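Local coordinates for trp repressor binding protein WrbA (Deinococcus radiodurans, PDB 1YDG) that catalyses the FMN-dependent reduction of quinones to quinols by NADH or NADPH, working as a homotetramer with one flavin per subunit, at residues A79-F84 and N115-A120; Q96-I101 and Q136-T141. One frame throughout, in Å; residues are numbered along the deposited sequence.

Contact 1: A79-F84 and N115-A120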
loop_
_atom_site.group_PDB
_atom_site.type_symbol
_atom_site.label_atom_id
_atom_site.label_comp_id
_atom_site.label_asym_id
_atom_site.label_seq_id
_atom_site.Cartn_x
_atom_site.Cartn_y
_atom_site.Cartn_z
ATOM N N ALA B 79 -18.762 18.600 -8.074
ATOM C CA ALA B 79 -17.613 19.056 -7.302
ATOM C C ALA B 79 -16.405 19.371 -8.182
ATOM O O ALA B 79 -16.181 18.773 -9.222
ATOM C CB ALA B 79 -17.228 18.020 -6.239
ATOM N N GLU B 80 -15.634 20.341 -7.741
ATOM C CA GLU B 80 -14.324 20.573 -8.307
ATOM C C GLU B 80 -13.273 20.040 -7.345
ATOM O O GLU B 80 -12.161 19.722 -7.752
ATOM C CB GLU B 80 -14.159 22.051 -8.571
ATOM C CG GLU B 80 -14.975 22.511 -9.749
ATOM C CD GLU B 80 -15.368 23.966 -9.696
ATOM O OE1 GLU B 80 -15.469 24.538 -8.604
ATOM O OE2 GLU B 80 -15.581 24.549 -10.771
ATOM N N ALA B 81 -13.649 19.940 -6.070
ATOM C CA ALA B 81 -12.784 19.424 -5.032
ATOM C C ALA B 81 -13.546 18.401 -4.215
ATOM O O ALA B 81 -14.644 18.668 -3.767
ATOM C CB ALA B 81 -12.298 20.572 -4.156
ATOM N N ILE B 82 -12.958 17.224 -4.025
ATOM C CA ILE B 82 -13.589 16.140 -3.291
ATOM C C ILE B 82 -12.816 15.719 -2.054
ATOM O O ILE B 82 -11.599 15.522 -2.108
ATOM C CB ILE B 82 -13.716 14.888 -4.194
ATOM C CG1 ILE B 82 -14.666 15.178 -5.357
ATOM C CG2 ILE B 82 -14.168 13.671 -3.360
ATOM C CD1 ILE B 82 -14.455 14.303 -6.614
ATOM N N VAL B 83 -13.528 15.548 -0.943
ATOM C CA VAL B 83 -12.957 14.883 0.224
ATOM C C VAL B 83 -13.794 13.666 0.543
ATOM O O VAL B 83 -15.019 13.776 0.614
ATOM C CB VAL B 83 -12.907 15.806 1.485
ATOM C CG1 VAL B 83 -12.428 15.053 2.720
ATOM C CG2 VAL B 83 -12.047 17.044 1.250
ATOM N N PHE B 84 -13.106 12.527 0.755
ATOM C CA PHE B 84 -13.688 11.262 1.247
ATOM C C PHE B 84 -13.204 10.964 2.668
ATOM O O PHE B 84 -11.999 11.052 2.960
ATOM C CB PHE B 84 -13.231 10.081 0.365
ATOM C CG PHE B 84 -14.058 9.862 -0.865
ATOM C CD1 PHE B 84 -14.922 10.843 -1.350
ATOM C CD2 PHE B 84 -13.931 8.689 -1.575
ATOM C CE1 PHE B 84 -15.669 10.631 -2.513
ATOM C CE2 PHE B 84 -14.678 8.474 -2.736
ATOM C CZ PHE B 84 -15.533 9.441 -3.198
ATOM N N ASN B 115 -9.443 15.217 -13.235
ATOM C CA ASN B 115 -8.963 16.544 -12.903
ATOM C C ASN B 115 -9.595 17.201 -11.665
ATOM O O ASN B 115 -9.310 18.348 -11.391
ATOM C CB ASN B 115 -9.066 17.470 -14.126
ATOM C CG ASN B 115 -8.358 16.893 -15.342
ATOM O OD1 ASN B 115 -7.267 16.342 -15.225
ATOM N ND2 ASN B 115 -8.987 17.000 -16.510
ATOM N N LYS B 116 -10.392 16.476 -10.889
ATOM C CA LYS B 116 -10.928 17.042 -9.657
ATOM C C LYS B 116 -9.882 16.816 -8.569
ATOM O O LYS B 116 -9.157 15.831 -8.610
ATOM C CB LYS B 116 -12.251 16.385 -9.296
ATOM C CG LYS B 116 -13.357 16.688 -10.273
ATOM C CD LYS B 116 -14.495 15.704 -10.169
ATOM C CE LYS B 116 -15.471 15.876 -11.349
ATOM N NZ LYS B 116 -16.168 17.208 -11.379
ATOM N N THR B 117 -9.756 17.742 -7.632
ATOM C CA THR B 117 -8.836 17.512 -6.513
ATOM C C THR B 117 -9.468 16.551 -5.537
ATOM O O THR B 117 -10.691 16.475 -5.434
ATOM C CB THR B 117 -8.400 18.774 -5.808
ATOM O OG1 THR B 117 -9.532 19.418 -5.244
ATOM C CG2 THR B 117 -7.686 19.729 -6.770
ATOM N N PHE B 118 -8.615 15.817 -4.838
ATOM C CA PHE B 118 -9.012 14.750 -3.957
ATOM C C PHE B 118 -8.092 14.662 -2.761
ATOM O O PHE B 118 -6.871 14.612 -2.917
ATOM C CB PHE B 118 -8.933 13.417 -4.664
ATOM C CG PHE B 118 -9.441 12.281 -3.836
ATOM C CD1 PHE B 118 -10.803 11.987 -3.812
ATOM C CD2 PHE B 118 -8.579 11.531 -3.044
ATOM C CE1 PHE B 118 -11.291 10.930 -3.034
ATOM C CE2 PHE B 118 -9.055 10.475 -2.265
ATOM C CZ PHE B 118 -10.422 10.182 -2.251
ATOM N N SER B 119 -8.684 14.609 -1.571
ATOM C CA SER B 119 -7.950 14.213 -0.365
ATOM C C SER B 119 -8.878 13.374 0.506
ATOM O O SER B 119 -10.073 13.243 0.213
ATOM C CB SER B 119 -7.433 15.432 0.395
ATOM O OG SER B 119 -8.430 15.998 1.209
ATOM N N ALA B 120 -8.324 12.762 1.543
ATOM C CA ALA B 120 -9.077 11.800 2.318
ATOM C C ALA B 120 -8.793 11.905 3.811
ATOM O O ALA B 120 -7.784 12.459 4.227
ATOM C CB ALA B 120 -8.781 10.387 1.809
HETATM O O HOH W 1 -11.096 20.525 -10.078
#

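Contact 2: Q96-I101 and Q136-T141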
loop_
_atom_site.group_PDB
_atom_site.type_symbol
_atom_site.label_atom_id
_atom_site.label_comp_id
_atom_site.label_asym_id
_atom_site.label_seq_id
_atom_site.Cartn_x
_atom_site.Cartn_y
_atom_site.Cartn_z
ATOM N N GLN B 96 -19.534 0.325 3.095
ATOM C CA GLN B 96 -20.523 1.341 2.750
ATOM C C GLN B 96 -19.878 2.380 1.820
ATOM O O GLN B 96 -20.460 2.781 0.801
ATOM C CB GLN B 96 -21.109 1.995 4.015
ATOM C CG GLN B 96 -21.999 1.073 4.865
ATOM C CD GLN B 96 -21.265 0.376 6.019
ATOM O OE1 GLN B 96 -20.053 0.138 5.952
ATOM N NE2 GLN B 96 -22.004 0.059 7.089
ATOM N N MET B 97 -18.656 2.790 2.152
ATOM C CA MET B 97 -17.921 3.706 1.316
ATOM C C MET B 97 -17.574 3.027 -0.005
ATOM O O MET B 97 -17.785 3.604 -1.068
ATOM C CB MET B 97 -16.666 4.207 2.032
ATOM C CG MET B 97 -15.720 5.065 1.169
ATOM S SD MET B 97 -16.407 6.602 0.559
ATOM C CE MET B 97 -16.338 7.731 1.936
ATOM N N ARG B 98 -17.062 1.802 0.045
ATOM C CA ARG B 98 -16.778 1.082 -1.211
ATOM C C ARG B 98 -18.041 0.902 -2.066
ATOM O O ARG B 98 -17.956 0.941 -3.273
ATOM C CB ARG B 98 -16.137 -0.276 -0.969
ATOM C CG ARG B 98 -14.790 -0.257 -0.233
ATOM C CD ARG B 98 -13.760 0.698 -0.794
ATOM N NE ARG B 98 -13.473 0.486 -2.214
ATOM C CZ ARG B 98 -12.434 1.008 -2.868
ATOM N NH1 ARG B 98 -11.528 1.756 -2.235
ATOM N NH2 ARG B 98 -12.281 0.762 -4.163
ATOM N N ALA B 99 -19.190 0.658 -1.446
ATOM C CA ALA B 99 -20.439 0.524 -2.207
ATOM C C ALA B 99 -20.723 1.791 -2.983
ATOM O O ALA B 99 -21.121 1.716 -4.140
ATOM C CB ALA B 99 -21.601 0.189 -1.303
ATOM N N PHE B 100 -20.496 2.949 -2.345
ATOM C CA PHE B 100 -20.631 4.232 -2.999
ATOM C C PHE B 100 -19.658 4.348 -4.163
ATOM O O PHE B 100 -20.029 4.704 -5.265
ATOM C CB PHE B 100 -20.390 5.395 -2.030
ATOM C CG PHE B 100 -20.402 6.717 -2.711
ATOM C CD1 PHE B 100 -21.562 7.171 -3.347
ATOM C CD2 PHE B 100 -19.262 7.481 -2.791
ATOM C CE1 PHE B 100 -21.570 8.397 -4.025
ATOM C CE2 PHE B 100 -19.265 8.673 -3.465
ATOM C CZ PHE B 100 -20.415 9.134 -4.082
ATOM N N ILE B 101 -18.386 4.057 -3.896
ATOM C CA ILE B 101 -17.348 4.075 -4.926
ATOM C C ILE B 101 -17.750 3.200 -6.134
ATOM O O ILE B 101 -17.580 3.599 -7.283
ATOM C CB ILE B 101 -15.976 3.638 -4.317
ATOM C CG1 ILE B 101 -15.424 4.759 -3.432
ATOM C CG2 ILE B 101 -14.985 3.256 -5.405
ATOM C CD1 ILE B 101 -14.294 4.328 -2.506
ATOM N N GLN B 136 -4.498 5.392 2.126
ATOM C CA GLN B 136 -3.818 4.916 0.928
ATOM C C GLN B 136 -4.783 4.268 -0.072
ATOM O O GLN B 136 -4.745 4.576 -1.258
ATOM C CB GLN B 136 -2.736 3.909 1.294
ATOM C CG GLN B 136 -2.084 3.217 0.084
ATOM C CD GLN B 136 -0.992 2.193 0.493
ATOM O OE1 GLN B 136 -1.284 1.110 1.026
ATOM N NE2 GLN B 136 0.250 2.531 0.212
ATOM N N THR B 137 -5.628 3.360 0.401
ATOM C CA THR B 137 -6.573 2.685 -0.498
ATOM C C THR B 137 -7.504 3.689 -1.175
ATOM O O THR B 137 -7.880 3.521 -2.341
ATOM C CB THR B 137 -7.415 1.621 0.212
ATOM O OG1 THR B 137 -8.228 2.228 1.220
ATOM C CG2 THR B 137 -6.540 0.583 0.868
ATOM N N LEU B 138 -7.850 4.747 -0.453
ATOM C CA LEU B 138 -8.729 5.793 -0.993
ATOM C C LEU B 138 -8.031 6.655 -2.046
ATOM O O LEU B 138 -8.633 7.002 -3.078
ATOM C CB LEU B 138 -9.287 6.652 0.146
ATOM C CG LEU B 138 -10.292 5.934 1.059
ATOM C CD1 LEU B 138 -10.691 6.835 2.220
ATOM C CD2 LEU B 138 -11.556 5.456 0.286
ATOM N N TYR B 139 -6.761 6.986 -1.802
ATOM C CA TYR B 139 -5.984 7.707 -2.797
ATOM C C TYR B 139 -5.753 6.857 -4.038
ATOM O O TYR B 139 -5.860 7.389 -5.164
ATOM C CB TYR B 139 -4.642 8.244 -2.254
ATOM C CG TYR B 139 -4.804 9.426 -1.325
ATOM C CD1 TYR B 139 -5.068 10.705 -1.811
ATOM C CD2 TYR B 139 -4.682 9.269 0.046
ATOM C CE1 TYR B 139 -5.242 11.765 -0.966
ATOM C CE2 TYR B 139 -4.861 10.350 0.910
ATOM C CZ TYR B 139 -5.124 11.586 0.402
ATOM O OH TYR B 139 -5.293 12.650 1.268
ATOM N N MET B 140 -5.446 5.562 -3.856
ATOM C CA MET B 140 -5.209 4.684 -5.019
ATOM C C MET B 140 -6.444 4.643 -5.939
ATOM O O MET B 140 -6.315 4.722 -7.160
ATOM C CB MET B 140 -4.812 3.264 -4.627
ATOM C CG MET B 140 -3.452 3.112 -3.923
ATOM S SD MET B 140 -2.005 3.921 -4.658
ATOM C CE MET B 140 -1.935 5.399 -3.663
ATOM N N THR B 141 -7.624 4.516 -5.342
ATOM C CA THR B 141 -8.906 4.598 -6.087
ATOM C C THR B 141 -9.039 5.891 -6.884
ATOM O O THR B 141 -9.424 5.882 -8.067
ATOM C CB THR B 141 -10.110 4.430 -5.099
ATOM O OG1 THR B 141 -10.179 3.055 -4.710
ATOM C CG2 THR B 141 -11.430 4.840 -5.718
HETATM O O HOH W 2 -10.519 1.234 0.751
#

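Contact 1: A79-F84 and N115-A120
Lys116 lies against the N-terminal end of strand 81-84: its CD touches Ile82 CD1, and a bend at the last torsion (chi4 -64°) turns NZ onto Ala79 O at 2.7 Å, almost straight in line with that carbonyl. The same ammonium also bonds Glu77 O, so it gathers carbonyls at the C-terminal end of helix 73-78. A methionine here would probably leave the carbonyls of Ala79 and Glu77 without their charged donor. Where the two segments come together, a water donates to both Asn115 O and Glu80 O. From Thr117 onward the pairing is parallel. Thr117 N donates to Glu80 O, and Ile82 N returns a 2.8 Å bond to Thr117 O; Thr117 OG1, against Ala81 CB, is bonded to Thr197 of helix 180-204. Phe118 has CG anti to its backbone N (chi1 -175°), which lays the ring along the sheet past Ile82 CG2 and sends CE1 over one face of Phe84, 3.7 Å from Phe84 CG. The rings form a T-shaped pair with planes at 75°. Ser119 bonds both ways, N to Ile82 O and O to Phe84 N, while its OG, next to Val83 CG2, is held by Gln193. Ala120 closes the ladder beside Phe84 O. Such neighbouring parallel strands, buried between helices on both faces, form the centre of the flavodoxin-like alpha/beta fold.

Contact 2: Q96-I101 and Q136-T141
Arg98 and Thr141 make the polar part of this helix pair. Bent at chi2 and chi3, the arginine chain carries its guanidinium across to the other helix, where NH2 donates to Thr141 OG1 at 3.2 Å; the hydroxyl oxygen sits 16° out of the guanidinium plane. NH1, 3.1 Å from the same OG1, donates to a water that in turn gives a 2.5 Å bond to Thr137 OG1. The arginine is thus tied to two threonines one helical turn apart. Thr141 OG1 also bonds Phe90 O of a neighbouring subunit, which ties this helix pair to an FMN-binding residue across the tetramer interface, and Thr137 OG1 bonds Thr134 O within its own helix.

The apolar contacts run through Ile101, Leu138 and Met97. Ile101 and Thr141 meet tip to tip through their CG2 methyls, 3.9 Å apart, while Ile101 CD1 reaches Leu138 CD2 at 4.1 Å, the two side chains crossing at about a right angle. That CD1 also lies over one face of the Arg98 guanidinium, and Met97 CG approaches Leu138 CD2 more loosely.

With axes 12.6 Å apart and only 2° from parallel, the helices meet through side chains and one bridging water. Both lie against the central sheet, Met97 and Ile101 on Phe84 of strand 81-89 and Leu138 on Ala120 of strand 117-124, with Ala93 of strand 92-93 touching both Arg98 and Leu138.

Contact 2 packs its helices onto one face of the strands paired in contact 1, the centres of the two contacts lying 13 Å apart. Ala120 N probably donates to Tyr139 OH at 3.0 Å, and Phe118 CE2 packs 3.6 Å from Leu138 O. Along the chain the segments alternate, so strand 81-84 leads to helix 96-101 and strand 117-120 to helix 136-141. Of the distances to FMN-binding residues, the shortest is in contact 2: the Thr141 side chain is about 6 Å from that of His144, one turn further along the same helix. In contact 1 the Phe118 side chain is about 11 Å from that of His144, and Val83's about 10 Å from Gly20.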